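Local coordinates for protein tyrocidine synthase 2 (Brevibacillus parabrevis, PDB 6TA8) that belongs to the nonribosomal peptide synthetases, large multidomain assembly-line enzymes, and is seen here as a domain of the condensation family, at residues L281-G286 and L460-H465; F419-S424 and L441-K446. One frame throughout, in Å; residues are numbered along the deposited sequence.

Contact 1: L281-G286 and L460-H465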
loop_
_atom_site.group_PDB
_atom_site.type_symbol
_atom_site.label_atom_id
_atom_site.label_comp_id
_atom_site.label_asym_id
_atom_site.label_seq_id
_atom_site.Cartn_x
_atom_site.Cartn_y
_atom_site.Cartn_z
ATOM N N LEU A 281 2.914 -7.110 15.661
ATOM C CA LEU A 281 2.291 -7.820 14.548
ATOM C C LEU A 281 3.267 -8.767 13.864
ATOM O O LEU A 281 2.858 -9.829 13.379
ATOM C CB LEU A 281 1.726 -6.823 13.537
ATOM C CG LEU A 281 0.496 -6.031 13.983
ATOM C CD1 LEU A 281 -0.026 -5.169 12.845
ATOM C CD2 LEU A 281 -0.589 -6.964 14.495
ATOM N N LEU A 282 4.551 -8.408 13.810
ATOM C CA LEU A 282 5.536 -9.280 13.180
ATOM C C LEU A 282 5.994 -10.394 14.112
ATOM O O LEU A 282 6.388 -11.468 13.641
ATOM C CB LEU A 282 6.739 -8.464 12.704
ATOM C CG LEU A 282 6.507 -7.586 11.471
ATOM C CD1 LEU A 282 7.803 -6.916 11.035
ATOM C CD2 LEU A 282 5.910 -8.402 10.335
ATOM N N THR A 283 5.952 -10.162 15.426
ATOM C CA THR A 283 6.303 -11.213 16.376
ATOM C C THR A 283 5.284 -12.344 16.336
ATOM O O THR A 283 5.650 -13.521 16.237
ATOM C CB THR A 283 6.410 -10.632 17.787
ATOM O OG1 THR A 283 7.385 -9.583 17.800
ATOM C CG2 THR A 283 6.819 -11.711 18.778
ATOM N N ALA A 284 3.994 -12.004 16.409
ATOM C CA ALA A 284 2.949 -13.012 16.288
ATOM C C ALA A 284 2.922 -13.650 14.906
ATOM O O ALA A 284 2.444 -14.780 14.769
ATOM C CB ALA A 284 1.585 -12.399 16.605
ATOM N N LEU A 285 3.425 -12.954 13.884
ATOM C CA LEU A 285 3.471 -13.537 12.546
ATOM C C LEU A 285 4.549 -14.609 12.448
ATOM O O LEU A 285 4.332 -15.659 11.831
ATOM C CB LEU A 285 3.708 -12.443 11.506
ATOM C CG LEU A 285 3.821 -12.906 10.052
ATOM C CD1 LEU A 285 2.555 -13.632 9.623
ATOM C CD2 LEU A 285 4.109 -11.729 9.135
ATOM N N GLY A 286 5.716 -14.363 13.046
ATOM C CA GLY A 286 6.775 -15.359 13.015
ATOM C C GLY A 286 6.395 -16.636 13.739
ATOM O O GLY A 286 6.675 -17.738 13.262
ATOM N N LEU A 460 -3.670 -12.672 20.553
ATOM C CA LEU A 460 -4.355 -12.654 21.841
ATOM C C LEU A 460 -3.415 -13.024 22.979
ATOM O O LEU A 460 -3.576 -12.531 24.101
ATOM C CB LEU A 460 -5.552 -13.604 21.812
ATOM C CG LEU A 460 -6.585 -13.353 20.712
ATOM C CD1 LEU A 460 -7.604 -14.480 20.668
ATOM C CD2 LEU A 460 -7.267 -12.011 20.917
ATOM N N GLY A 461 -2.430 -13.886 22.715
ATOM C CA GLY A 461 -1.479 -14.247 23.748
ATOM C C GLY A 461 -0.527 -13.124 24.101
ATOM O O GLY A 461 -0.066 -13.033 25.242
ATOM N N ILE A 462 -0.221 -12.252 23.138
ATOM C CA ILE A 462 0.693 -11.146 23.399
ATOM C C ILE A 462 -0.003 -10.040 24.183
ATOM O O ILE A 462 0.554 -9.506 25.149
ATOM C CB ILE A 462 1.285 -10.623 22.077
ATOM C CG1 ILE A 462 2.311 -11.613 21.523
ATOM C CG2 ILE A 462 1.925 -9.258 22.278
ATOM C CD1 ILE A 462 2.915 -11.189 20.203
ATOM N N ILE A 463 -1.228 -9.681 23.789
ATOM C CA ILE A 463 -1.928 -8.597 24.475
ATOM C C ILE A 463 -2.278 -8.993 25.903
ATOM O O ILE A 463 -2.270 -8.148 26.806
ATOM C CB ILE A 463 -3.179 -8.174 23.683
ATOM C CG1 ILE A 463 -4.134 -9.355 23.501
ATOM C CG2 ILE A 463 -2.781 -7.602 22.333
ATOM C CD1 ILE A 463 -5.598 -8.981 23.600
ATOM N N GLU A 464 -2.584 -10.269 26.141
ATOM C CA GLU A 464 -2.850 -10.734 27.496
ATOM C C GLU A 464 -1.572 -10.930 28.301
ATOM O O GLU A 464 -1.622 -10.901 29.536
ATOM C CB GLU A 464 -3.654 -12.034 27.459
ATOM C CG GLU A 464 -5.046 -11.875 26.866
ATOM C CD GLU A 464 -5.721 -13.203 26.588
ATOM O OE1 GLU A 464 -5.568 -14.134 27.407
ATOM O OE2 GLU A 464 -6.403 -13.318 25.547
ATOM N N HIS A 465 -0.435 -11.129 27.633
ATOM C CA HIS A 465 0.840 -11.192 28.338
ATOM C C HIS A 465 1.391 -9.799 28.613
ATOM O O HIS A 465 1.950 -9.549 29.686
ATOM C CB HIS A 465 1.848 -12.017 27.536
ATOM C CG HIS A 465 3.275 -11.642 27.790
ATOM N ND1 HIS A 465 3.926 -11.950 28.965
ATOM C CD2 HIS A 465 4.176 -10.987 27.020
ATOM C CE1 HIS A 465 5.167 -11.500 28.909
ATOM N NE2 HIS A 465 5.344 -10.912 27.739
#

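Contact 2: F419-S424 and L441-K446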
loop_
_atom_site.group_PDB
_atom_site.type_symbol
_atom_site.label_atom_id
_atom_site.label_comp_id
_atom_site.label_asym_id
_atom_site.label_seq_id
_atom_site.Cartn_x
_atom_site.Cartn_y
_atom_site.Cartn_z
ATOM N N PHE A 419 3.841 -12.369 -4.869
ATOM C CA PHE A 419 4.130 -12.968 -3.575
ATOM C C PHE A 419 3.235 -14.176 -3.339
ATOM O O PHE A 419 2.070 -14.191 -3.752
ATOM C CB PHE A 419 3.947 -11.949 -2.450
ATOM C CG PHE A 419 4.928 -10.817 -2.501
ATOM C CD1 PHE A 419 6.239 -11.003 -2.096
ATOM C CD2 PHE A 419 4.545 -9.568 -2.966
ATOM C CE1 PHE A 419 7.148 -9.966 -2.146
ATOM C CE2 PHE A 419 5.450 -8.527 -3.017
ATOM C CZ PHE A 419 6.754 -8.725 -2.607
ATOM N N LEU A 420 3.791 -15.188 -2.672
ATOM C CA LEU A 420 3.023 -16.387 -2.362
ATOM C C LEU A 420 1.903 -16.096 -1.371
ATOM O O LEU A 420 0.844 -16.730 -1.430
ATOM C CB LEU A 420 3.955 -17.469 -1.817
ATOM C CG LEU A 420 3.385 -18.875 -1.644
ATOM C CD1 LEU A 420 4.252 -19.877 -2.382
ATOM C CD2 LEU A 420 3.299 -19.222 -0.170
ATOM N N LEU A 421 2.116 -15.147 -0.461
ATOM C CA LEU A 421 1.112 -14.759 0.520
ATOM C C LEU A 421 1.198 -13.259 0.750
ATOM O O LEU A 421 2.279 -12.738 1.041
ATOM C CB LEU A 421 1.307 -15.502 1.847
ATOM C CG LEU A 421 1.067 -17.012 1.872
ATOM C CD1 LEU A 421 1.451 -17.584 3.228
ATOM C CD2 LEU A 421 -0.382 -17.339 1.537
ATOM N N ASP A 422 0.068 -12.572 0.618
ATOM C CA ASP A 422 -0.031 -11.149 0.917
ATOM C C ASP A 422 -0.829 -10.978 2.201
ATOM O O ASP A 422 -2.018 -11.311 2.246
ATOM C CB ASP A 422 -0.688 -10.381 -0.229
ATOM C CG ASP A 422 -0.954 -8.928 0.122
ATOM O OD1 ASP A 422 -1.779 -8.289 -0.564
ATOM O OD2 ASP A 422 -0.337 -8.425 1.088
ATOM N N ILE A 423 -0.177 -10.460 3.236
ATOM C CA ILE A 423 -0.785 -10.285 4.548
ATOM C C ILE A 423 -0.890 -8.790 4.816
ATOM O O ILE A 423 0.128 -8.098 4.949
ATOM C CB ILE A 423 0.016 -10.994 5.647
ATOM C CG1 ILE A 423 0.118 -12.491 5.340
ATOM C CG2 ILE A 423 -0.625 -10.765 7.006
ATOM C CD1 ILE A 423 0.913 -13.270 6.360
ATOM N N SER A 424 -2.118 -8.289 4.895
ATOM C CA SER A 424 -2.386 -6.889 5.180
ATOM C C SER A 424 -2.937 -6.741 6.592
ATOM O O SER A 424 -3.436 -7.695 7.194
ATOM C CB SER A 424 -3.371 -6.300 4.164
ATOM O OG SER A 424 -2.806 -6.268 2.865
ATOM N N LEU A 441 -4.996 -22.236 -6.413
ATOM C CA LEU A 441 -4.267 -23.308 -7.076
ATOM C C LEU A 441 -3.029 -23.743 -6.304
ATOM O O LEU A 441 -2.361 -24.697 -6.719
ATOM C CB LEU A 441 -3.869 -22.884 -8.493
ATOM C CG LEU A 441 -4.882 -22.079 -9.310
ATOM C CD1 LEU A 441 -4.359 -21.876 -10.722
ATOM C CD2 LEU A 441 -6.246 -22.755 -9.337
ATOM N N GLN A 442 -2.711 -23.074 -5.200
ATOM C CA GLN A 442 -1.588 -23.445 -4.351
ATOM C C GLN A 442 -1.994 -23.844 -2.943
ATOM O O GLN A 442 -1.301 -24.655 -2.325
ATOM C CB GLN A 442 -0.579 -22.290 -4.260
ATOM C CG GLN A 442 0.257 -22.098 -5.509
ATOM C CD GLN A 442 1.078 -20.827 -5.469
ATOM O OE1 GLN A 442 0.624 -19.796 -4.970
ATOM N NE2 GLN A 442 2.294 -20.892 -5.997
ATOM N N TYR A 443 -3.094 -23.302 -2.424
ATOM C CA TYR A 443 -3.546 -23.592 -1.072
ATOM C C TYR A 443 -5.042 -23.832 -1.063
ATOM O O TYR A 443 -5.791 -23.174 -1.789
ATOM C CB TYR A 443 -3.241 -22.446 -0.112
ATOM C CG TYR A 443 -1.790 -22.320 0.214
ATOM C CD1 TYR A 443 -1.180 -23.198 1.098
ATOM C CD2 TYR A 443 -1.023 -21.325 -0.366
ATOM C CE1 TYR A 443 0.155 -23.082 1.394
ATOM C CE2 TYR A 443 0.306 -21.202 -0.076
ATOM C CZ TYR A 443 0.890 -22.081 0.802
ATOM O OH TYR A 443 2.220 -21.947 1.075
ATOM N N GLU A 444 -5.469 -24.769 -0.228
ATOM C CA GLU A 444 -6.873 -24.903 0.110
ATOM C C GLU A 444 -7.190 -23.979 1.277
ATOM O O GLU A 444 -6.336 -23.712 2.127
ATOM C CB GLU A 444 -7.213 -26.352 0.459
ATOM C CG GLU A 444 -7.073 -27.308 -0.717
ATOM C CD GLU A 444 -7.265 -28.760 -0.325
ATOM O OE1 GLU A 444 -6.761 -29.161 0.744
ATOM O OE2 GLU A 444 -7.916 -29.502 -1.091
ATOM N N GLU A 445 -8.428 -23.479 1.304
ATOM C CA GLU A 445 -8.823 -22.509 2.320
ATOM C C GLU A 445 -8.621 -23.032 3.737
ATOM O O GLU A 445 -8.513 -22.233 4.673
ATOM C CB GLU A 445 -10.284 -22.103 2.123
ATOM C CG GLU A 445 -10.634 -20.755 2.730
ATOM C CD GLU A 445 -12.127 -20.558 2.898
ATOM O OE1 GLU A 445 -12.708 -21.168 3.821
ATOM O OE2 GLU A 445 -12.718 -19.790 2.109
ATOM N N LYS A 446 -8.560 -24.353 3.910
ATOM C CA LYS A 446 -8.346 -24.931 5.231
ATOM C C LYS A 446 -6.897 -24.770 5.677
ATOM O O LYS A 446 -6.632 -24.544 6.863
ATOM C CB LYS A 446 -8.745 -26.409 5.228
ATOM C CG LYS A 446 -10.241 -26.678 5.415
ATOM C CD LYS A 446 -11.082 -26.129 4.267
ATOM C CE LYS A 446 -10.626 -26.677 2.922
ATOM N NZ LYS A 446 -10.988 -25.765 1.800
HETATM O O HOH W 1 -0.976 -18.484 -3.289
#

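Contact 1: L281-G286 and L460-H465
Thr283 is the first residue of helical segment 281-286 to meet Ile462, and it does so with its methyl: CG2 lies 4.2 Å from Ile462 CD1. The first torsion of Thr283 (chi1 -58°) divides the work of the side chain. CG2 stands anti to the backbone N and is turned to the neighbouring helix, while OG1 lies beside that N and donates a hydrogen bond to the carbonyl of Asp279, four residues back in the same helix. The buried hydroxyl is thus satisfied within its own helix, beside Gln342 and Thr346 of helix 339-351. The next residue, Ala284, presents CB to the same methyl, Ile462 CD1, at 4.0 Å. The small side chain lets the backbones come near, with the CA atoms of Ala284 and Ile462 7.7 Å apart. Here helices 277-293 and 445-466 lie next to each other on one face of the six-stranded mixed sheet, as in the chloramphenicol-acetyltransferase-like lobes from which condensation domains are built. Ile462 reaches across to the neighbouring helix by its longer branch, extended at chi2 178°, and also touches Leu339 of helix 339-351. Further along, Leu285 turns to the sheet instead and packs on Phe385 of strand 383-390.

Contact 2: F419-S424 and L441-K446
Leu420 and Tyr443 meet at the rim of an aromatic ring, and between them they bury most of the surface in this contact. Methyl CD2 of Leu420 lies at the ring edge, close to the ring plane, where it packs 3.6 Å from Tyr443 CE2 and comes as near as 3.2 Å to Tyr443 OH. The two side chains run at about a right angle to each other. CG of Leu420 is anti to the backbone N (chi1 -170°), which carries the isobutyl group out to this edge; its second torsion, 126°, falls between the staggered positions, which may mean a slightly strained or loosely defined rotamer. Leu421, where the strand begins, adds its CD2 obliquely, 4.2 Å from Tyr443 CE2. The far end of the phenol is fixed by a hydrogen bond from Tyr443 OH to the carbonyl of Pro237.

Gln442 supplies the polar half. A water donates to both sides, to Leu420 O at 3.1 Å and to Gln442 OE1 at 2.7 Å, and so bridges two acceptors that could not bond directly. Leu420 O has a weak second bond from Arg417 NH2. The amide nitrogen, Gln442 NE2, is 4.2 Å from Leu420 CD1, which is a van der Waals approach.

The contact joins the start of strand 421-428 to the turn that follows strand 431-439, its antiparallel neighbour, and leads into helix 445-466. Glu444 is the N-cap of that helix, and its backbone N is bonded to Asp239 OD2. With no direct hydrogen bond between the two segments, the direct contact rests on the packing of leucine methyls against the tyrosine ring, while the water is a donor shared by two acceptors that cannot bond each other.

From the N terminus, helix 277-293 supplies segment 281-286, the opening side of contact 1. The chain then builds five of the six strands of the mixed sheet before segment 460-465, near the end of helix 445-466, closes this loop of 173 residues. Contact 2 is nested inside it: segments 419-424 and 441-446 close a short loop of 16 residues, largely the hairpin of strands 421-428 and 431-439. Helix 445-466 serves both, its start in contact 2 and its C-terminal part in contact 1. Although the two centres are about 21 Å apart, their segments touch through Leu285 CD1 and Ile423 CD1 at 3.7 Å, where helix 277-293 packs on the sheet.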